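Local coordinates for anti-sigma-I factor RsgI3 (Clostridium thermocellum, PDB 6QE7), which binds pectin through a tandem pair of extracellular PA14 domains, probably sensing such polysaccharides outside the cell, and probably holds the sigma factor SigI3 inactive, at residues D25-F30 with K131-S136; F64-D69 with A120-S125. All coordinates share one frame; numbering follows the deposited sequence.

Both interactions belong to the first PA14 domain and share one element, strand 119-125, with their centres about 9 Å apart. Interaction 2 pairs that strand with strand 60-69 inside a five-stranded antiparallel sheet; one face is buried and the other partly exposed. Interaction 1 lies along the other edge of strand 119-125, where strands 29-31 and 132-133 both pair with it. Ile28 O meets Leu122 N there in a probable hydrogen bond, as does Phe30 N with Ala120 O. The chemistry follows the place: interaction 2 has regular backbone bonds, packed rings and a calcium ligand, whereas interaction 1 is smaller, nearer the surface, and relies on van der Waals contact and one water.

Interaction 1 of 2, residues D25-F30 with K131-S136; sequences DPCIDF and KEIIPS
Cys27 and Asp29 meet Ile133 in a mainly van der Waals contact at the edge of the five-stranded sheet, between two short segments that both pair with strand 119-125. Ile134 is backbone-bonded to Leu122 of that strand, and no direct hydrogen bond joins the two segments. Ile133 supplies both branches. With chi1 at -62°, its CG2 lies anti to the backbone N and rests on Cys27, 3.9 Å from SG. A bend at chi2 (-72°) carries the other branch to Asp29, whose side chain it crosses at about a right angle, Ile133 CD1 approaching Asp29 OD1 to 3.4 Å. Cys27 CB also sits 3.4 Å from Ile134 O. The oxygen of a water lies 2.8 Å from Ile134 O, to which it probably donates, and accepts a hydrogen bond from Ile28 N at 3.0 Å, so that it can bridge the two backbones. Farther out, Ser136 CA offers a CA-H...O contact to Pro26 O (3.1 Å). The Ile28 side chain packs on Leu6 and Trp50, and that of Ile134 on Leu122 and Trp124. Two pieces of chain some 100 residues apart thus lie side by side along one edge of strand 119-125, in the antiparallel beta sandwich of the first PA14 domain.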
loop_
_atom_site.group_PDB
_atom_site.type_symbol
_atom_site.label_atom_id
_atom_site.label_comp_id
_atom_site.label_asym_id
_atom_site.label_seq_id
_atom_site.Cartn_x
_atom_site.Cartn_y
_atom_site.Cartn_z
ATOM N N ASP A 25 -19.484 8.165 -5.366
ATOM C CA ASP A 25 -19.309 9.201 -6.370
ATOM C C ASP A 25 -20.398 8.953 -7.395
ATOM O O ASP A 25 -20.517 7.856 -7.972
ATOM C CB ASP A 25 -17.889 9.128 -6.938
ATOM C CG ASP A 25 -16.808 9.404 -5.899
ATOM O OD1 ASP A 25 -17.001 10.338 -5.111
ATOM O OD2 ASP A 25 -15.818 8.639 -5.824
ATOM N N PRO A 26 -21.209 9.969 -7.709
ATOM C CA PRO A 26 -22.292 9.768 -8.676
ATOM C C PRO A 26 -21.785 9.482 -10.082
ATOM O O PRO A 26 -22.406 8.706 -10.843
ATOM C CB PRO A 26 -23.077 11.107 -8.684
ATOM C CG PRO A 26 -22.386 12.057 -7.716
ATOM C CD PRO A 26 -21.165 11.328 -7.146
ATOM N N CYS A 27 -20.678 10.118 -10.429
ATOM C CA CYS A 27 -19.982 9.836 -11.689
ATOM C C CYS A 27 -18.489 10.131 -11.483
ATOM O O CYS A 27 -18.096 10.598 -10.386
ATOM C CB CYS A 27 -20.627 10.636 -12.801
ATOM S SG CYS A 27 -20.252 12.399 -12.711
ATOM N N ILE A 28 -17.689 9.678 -12.435
ATOM C CA ILE A 28 -16.207 9.812 -12.462
ATOM C C ILE A 28 -15.924 10.919 -13.438
ATOM O O ILE A 28 -15.852 10.655 -14.613
ATOM C CB ILE A 28 -15.424 8.501 -12.743
ATOM C CG1 ILE A 28 -15.811 7.401 -11.747
ATOM C CG2 ILE A 28 -13.922 8.789 -12.732
ATOM C CD1 ILE A 28 -15.248 6.029 -12.063
ATOM N N ASP A 29 -15.839 12.112 -12.866
ATOM C CA ASP A 29 -15.661 13.385 -13.583
ATOM C C ASP A 29 -14.946 14.374 -12.643
ATOM O O ASP A 29 -15.602 15.319 -12.156
ATOM C CB ASP A 29 -16.999 13.968 -14.017
ATOM C CG ASP A 29 -16.804 15.144 -14.974
ATOM O OD1 ASP A 29 -15.710 15.255 -15.547
ATOM O OD2 ASP A 29 -17.740 15.950 -15.147
ATOM N N PHE A 30 -13.665 14.135 -12.386
ATOM C CA PHE A 30 -12.906 14.838 -11.352
ATOM C C PHE A 30 -11.777 15.597 -11.995
ATOM O O PHE A 30 -10.993 15.028 -12.712
ATOM C CB PHE A 30 -12.419 13.832 -10.307
ATOM C CG PHE A 30 -13.496 13.274 -9.438
ATOM C CD1 PHE A 30 -14.076 14.050 -8.451
ATOM C CD2 PHE A 30 -13.923 11.975 -9.577
ATOM C CE1 PHE A 30 -15.087 13.548 -7.643
ATOM C CE2 PHE A 30 -14.933 11.466 -8.765
ATOM C CZ PHE A 30 -15.459 12.227 -7.752
ATOM N N LYS A 131 -21.108 10.665 -27.024
ATOM C CA LYS A 131 -20.008 10.497 -26.080
ATOM C C LYS A 131 -20.369 11.361 -24.891
ATOM O O LYS A 131 -20.514 12.548 -25.115
ATOM C CB LYS A 131 -18.695 10.944 -26.705
ATOM C CG LYS A 131 -17.478 10.595 -25.876
ATOM C CD LYS A 131 -16.241 11.283 -26.370
ATOM C CE LYS A 131 -14.989 10.866 -25.632
ATOM N NZ LYS A 131 -13.767 11.442 -26.254
ATOM N N GLU A 132 -20.550 10.768 -23.708
ATOM C CA GLU A 132 -20.717 11.551 -22.469
ATOM C C GLU A 132 -19.877 10.913 -21.360
ATOM O O GLU A 132 -19.553 9.727 -21.514
ATOM C CB GLU A 132 -22.220 11.543 -22.154
ATOM C CG GLU A 132 -22.823 10.172 -22.098
ATOM C CD GLU A 132 -24.261 10.051 -21.596
ATOM O OE1 GLU A 132 -24.925 11.076 -21.553
ATOM O OE2 GLU A 132 -24.738 8.900 -21.269
ATOM N N ILE A 133 -19.576 11.675 -20.303
ATOM C CA ILE A 133 -19.390 11.196 -18.908
ATOM C C ILE A 133 -20.436 10.143 -18.563
ATOM O O ILE A 133 -21.635 10.418 -18.627
ATOM C CB ILE A 133 -19.441 12.365 -17.893
ATOM C CG1 ILE A 133 -18.334 13.396 -18.104
ATOM C CG2 ILE A 133 -19.418 11.800 -16.484
ATOM C CD1 ILE A 133 -16.931 12.870 -17.693
ATOM N N ILE A 134 -20.022 8.978 -18.077
ATOM C CA ILE A 134 -21.041 7.951 -17.777
ATOM C C ILE A 134 -21.857 8.502 -16.627
ATOM O O ILE A 134 -21.332 8.731 -15.536
ATOM C CB ILE A 134 -20.485 6.559 -17.451
ATOM C CG1 ILE A 134 -19.554 6.025 -18.538
ATOM C CG2 ILE A 134 -21.620 5.569 -17.172
ATOM C CD1 ILE A 134 -19.134 4.571 -18.342
ATOM N N PRO A 135 -23.185 8.619 -16.769
ATOM C CA PRO A 135 -23.988 9.255 -15.730
ATOM C C PRO A 135 -24.449 8.336 -14.610
ATOM O O PRO A 135 -24.359 7.129 -14.752
ATOM C CB PRO A 135 -25.176 9.777 -16.545
ATOM C CG PRO A 135 -25.360 8.709 -17.572
ATOM C CD PRO A 135 -23.962 8.303 -17.978
ATOM N N SER A 136 -24.894 8.942 -13.499
ATOM C CA SER A 136 -25.183 8.234 -12.237
ATOM C C SER A 136 -26.358 7.313 -12.442
ATOM O O SER A 136 -26.428 6.319 -11.729
ATOM C CB SER A 136 -25.468 9.152 -11.064
ATOM O OG SER A 136 -26.477 10.082 -11.380
HETATM O O HOH W 1 -18.536 8.522 -15.027
#

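Interaction 2 of 2, residues F64-D69 with A120-S125; sequences FYTVTD and AKLMWS. With CA (calcium ion), chain D.
Tyr65 and Met123 form a hydrogen-bonded pair of two antiparallel strands, and their side chains lie side by side on the partly exposed face of the sheet. Tyr65 N reaches Met123 O at 3.0 Å with an almost straight N-H...O angle of 177°, although the donor stands well above the carbonyl plane; the return bond, Met123 N to Tyr65 O, is 2.7 Å. Val67 and Lys121 repeat the pattern, with Val67 N at 2.8 Å from Lys121 O, while the bond from Lys121 N to Val67 O is bent to 131°. The tightly packed part is the face carrying Phe64, Thr66, Thr68, Ala120, Leu122 and Trp124, all buried. There Phe64 CZ comes within 4.3 Å of Trp124 CE3 at the edge of the indole, Trp124 CB lies over one face of the phenyl ring, and Leu122 CD1 lies near the edge of that ring. Leu74, Val76, Ile107 and Tyr111 of the opposing sheet close over this layer. The other face is looser. Met123 bends at chi3 (-72°) to bring CE against Val67 CG2, 3.6 Å away, whereas the extended Lys121 side chain runs off from the strands. The phenol of Tyr65 presents its edge to the Met123-Ser125 backbone and ends in a very short hydrogen bond, 2.5 Å from OH to Ser125 OG; Lys131 adds a cation-pi contact. At the strand's end Asp69 OD1 binds calcium at 2.3 Å, and a water on the metal donates to Asp69 OD2. Asp70, Gln113, Val115 and Ala117 complete the protein ligands. Such a buried sheet face beside a calcium site built on adjacent aspartates is as in the calcium-binding PA14 lectins.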
loop_
_atom_site.group_PDB
_atom_site.type_symbol
_atom_site.label_atom_id
_atom_site.label_comp_id
_atom_site.label_asym_id
_atom_site.label_seq_id
_atom_site.Cartn_x
_atom_site.Cartn_y
_atom_site.Cartn_z
ATOM N N PHE A 64 -15.512 2.610 -24.100
ATOM C CA PHE A 64 -15.160 3.275 -22.815
ATOM C C PHE A 64 -13.895 4.099 -23.021
ATOM O O PHE A 64 -12.917 3.727 -23.784
ATOM C CB PHE A 64 -14.944 2.268 -21.695
ATOM C CG PHE A 64 -16.230 1.648 -21.330
ATOM C CD1 PHE A 64 -16.783 0.672 -22.140
ATOM C CD2 PHE A 64 -16.963 2.126 -20.281
ATOM C CE1 PHE A 64 -17.997 0.105 -21.814
ATOM C CE2 PHE A 64 -18.161 1.531 -19.941
ATOM C CZ PHE A 64 -18.683 0.536 -20.717
ATOM N N TYR A 65 -13.938 5.292 -22.445
ATOM C CA TYR A 65 -12.788 6.228 -22.432
ATOM C C TYR A 65 -12.501 6.634 -20.979
ATOM O O TYR A 65 -13.435 6.895 -20.209
ATOM C CB TYR A 65 -13.042 7.528 -23.188
ATOM C CG TYR A 65 -13.805 7.426 -24.485
ATOM C CD1 TYR A 65 -15.159 7.085 -24.525
ATOM C CD2 TYR A 65 -13.156 7.681 -25.682
ATOM C CE1 TYR A 65 -15.842 7.047 -25.739
ATOM C CE2 TYR A 65 -13.825 7.624 -26.896
ATOM C CZ TYR A 65 -15.171 7.302 -26.923
ATOM O OH TYR A 65 -15.778 7.216 -28.158
ATOM N N THR A 66 -11.209 6.746 -20.680
ATOM C CA THR A 66 -10.654 7.293 -19.430
ATOM C C THR A 66 -9.812 8.484 -19.852
ATOM O O THR A 66 -9.146 8.422 -20.858
ATOM C CB THR A 66 -9.863 6.235 -18.656
ATOM O OG1 THR A 66 -8.728 5.825 -19.429
ATOM C CG2 THR A 66 -10.687 5.020 -18.302
ATOM N N VAL A 67 -9.947 9.586 -19.141
ATOM C CA VAL A 67 -8.968 10.687 -19.271
ATOM C C VAL A 67 -8.440 10.888 -17.852
ATOM O O VAL A 67 -9.241 11.275 -16.989
ATOM C CB VAL A 67 -9.622 11.979 -19.828
ATOM C CG1 VAL A 67 -8.573 13.036 -20.085
ATOM C CG2 VAL A 67 -10.385 11.701 -21.099
ATOM N N THR A 68 -7.154 10.638 -17.643
ATOM C CA THR A 68 -6.536 10.541 -16.306
ATOM C C THR A 68 -5.183 11.204 -16.333
ATOM O O THR A 68 -4.433 11.077 -17.324
ATOM C CB THR A 68 -6.367 9.115 -15.797
ATOM O OG1 THR A 68 -5.697 8.192 -16.692
ATOM C CG2 THR A 68 -7.702 8.507 -15.456
ATOM N N ASP A 69 -4.867 11.739 -15.166
ATOM C CA ASP A 69 -3.494 12.030 -14.739
ATOM C C ASP A 69 -3.444 11.629 -13.270
ATOM O O ASP A 69 -4.152 12.296 -12.506
ATOM C CB ASP A 69 -3.181 13.503 -15.013
ATOM C CG ASP A 69 -1.850 13.917 -14.424
ATOM O OD1 ASP A 69 -1.305 13.150 -13.546
ATOM O OD2 ASP A 69 -1.356 14.950 -14.861
ATOM N N ALA A 120 -9.450 12.546 -13.113
ATOM C CA ALA A 120 -9.982 11.229 -13.515
ATOM C C ALA A 120 -11.407 11.416 -14.034
ATOM O O ALA A 120 -12.302 11.924 -13.285
ATOM C CB ALA A 120 -9.924 10.242 -12.377
ATOM N N LYS A 121 -11.610 10.921 -15.231
ATOM C CA LYS A 121 -12.899 10.986 -15.966
ATOM C C LYS A 121 -13.113 9.702 -16.730
ATOM O O LYS A 121 -12.115 9.229 -17.397
ATOM C CB LYS A 121 -12.860 12.092 -17.013
ATOM C CG LYS A 121 -12.642 13.460 -16.398
ATOM C CD LYS A 121 -12.438 14.590 -17.351
ATOM C CE LYS A 121 -12.019 15.794 -16.541
ATOM N NZ LYS A 121 -12.440 17.040 -17.191
ATOM N N LEU A 122 -14.337 9.192 -16.634
ATOM C CA LEU A 122 -14.779 7.967 -17.336
ATOM C C LEU A 122 -15.940 8.325 -18.269
ATOM O O LEU A 122 -16.966 8.747 -17.759
ATOM C CB LEU A 122 -15.216 6.928 -16.302
ATOM C CG LEU A 122 -15.796 5.640 -16.870
ATOM C CD1 LEU A 122 -14.766 4.912 -17.684
ATOM C CD2 LEU A 122 -16.313 4.730 -15.774
ATOM N N MET A 123 -15.796 8.057 -19.559
ATOM C CA MET A 123 -16.800 8.369 -20.589
ATOM C C MET A 123 -17.166 7.102 -21.357
ATOM O O MET A 123 -16.552 6.052 -21.148
ATOM C CB MET A 123 -16.222 9.430 -21.521
ATOM C CG MET A 123 -15.812 10.642 -20.770
ATOM S SD MET A 123 -15.314 11.947 -21.792
ATOM C CE MET A 123 -13.736 11.435 -22.445
ATOM N N TRP A 124 -18.233 7.156 -22.137
ATOM C CA TRP A 124 -18.641 6.062 -23.031
ATOM C C TRP A 124 -19.333 6.664 -24.259
ATOM O O TRP A 124 -19.785 7.767 -24.180
ATOM C CB TRP A 124 -19.536 5.022 -22.368
ATOM C CG TRP A 124 -20.904 5.453 -21.982
ATOM C CD1 TRP A 124 -21.428 6.714 -22.043
ATOM C CD2 TRP A 124 -21.856 4.643 -21.295
ATOM N NE1 TRP A 124 -22.646 6.732 -21.432
ATOM C CE2 TRP A 124 -22.958 5.467 -21.015
ATOM C CE3 TRP A 124 -21.929 3.298 -20.975
ATOM C CZ2 TRP A 124 -24.108 4.985 -20.422
ATOM C CZ3 TRP A 124 -23.072 2.818 -20.377
ATOM C CH2 TRP A 124 -24.143 3.664 -20.088
ATOM N N SER A 125 -19.393 5.895 -25.325
ATOM C CA SER A 125 -19.980 6.229 -26.633
ATOM C C SER A 125 -20.430 4.914 -27.261
ATOM O O SER A 125 -19.972 3.818 -26.781
ATOM C CB SER A 125 -19.015 7.016 -27.485
ATOM O OG SER A 125 -18.024 6.181 -28.047
HETATM CA CA CA D . -0.063 13.800 -11.736
HETATM O O HOH W 2 1.133 14.998 -13.895
HETATM O O HOH W 3 2.428 13.334 -12.795
#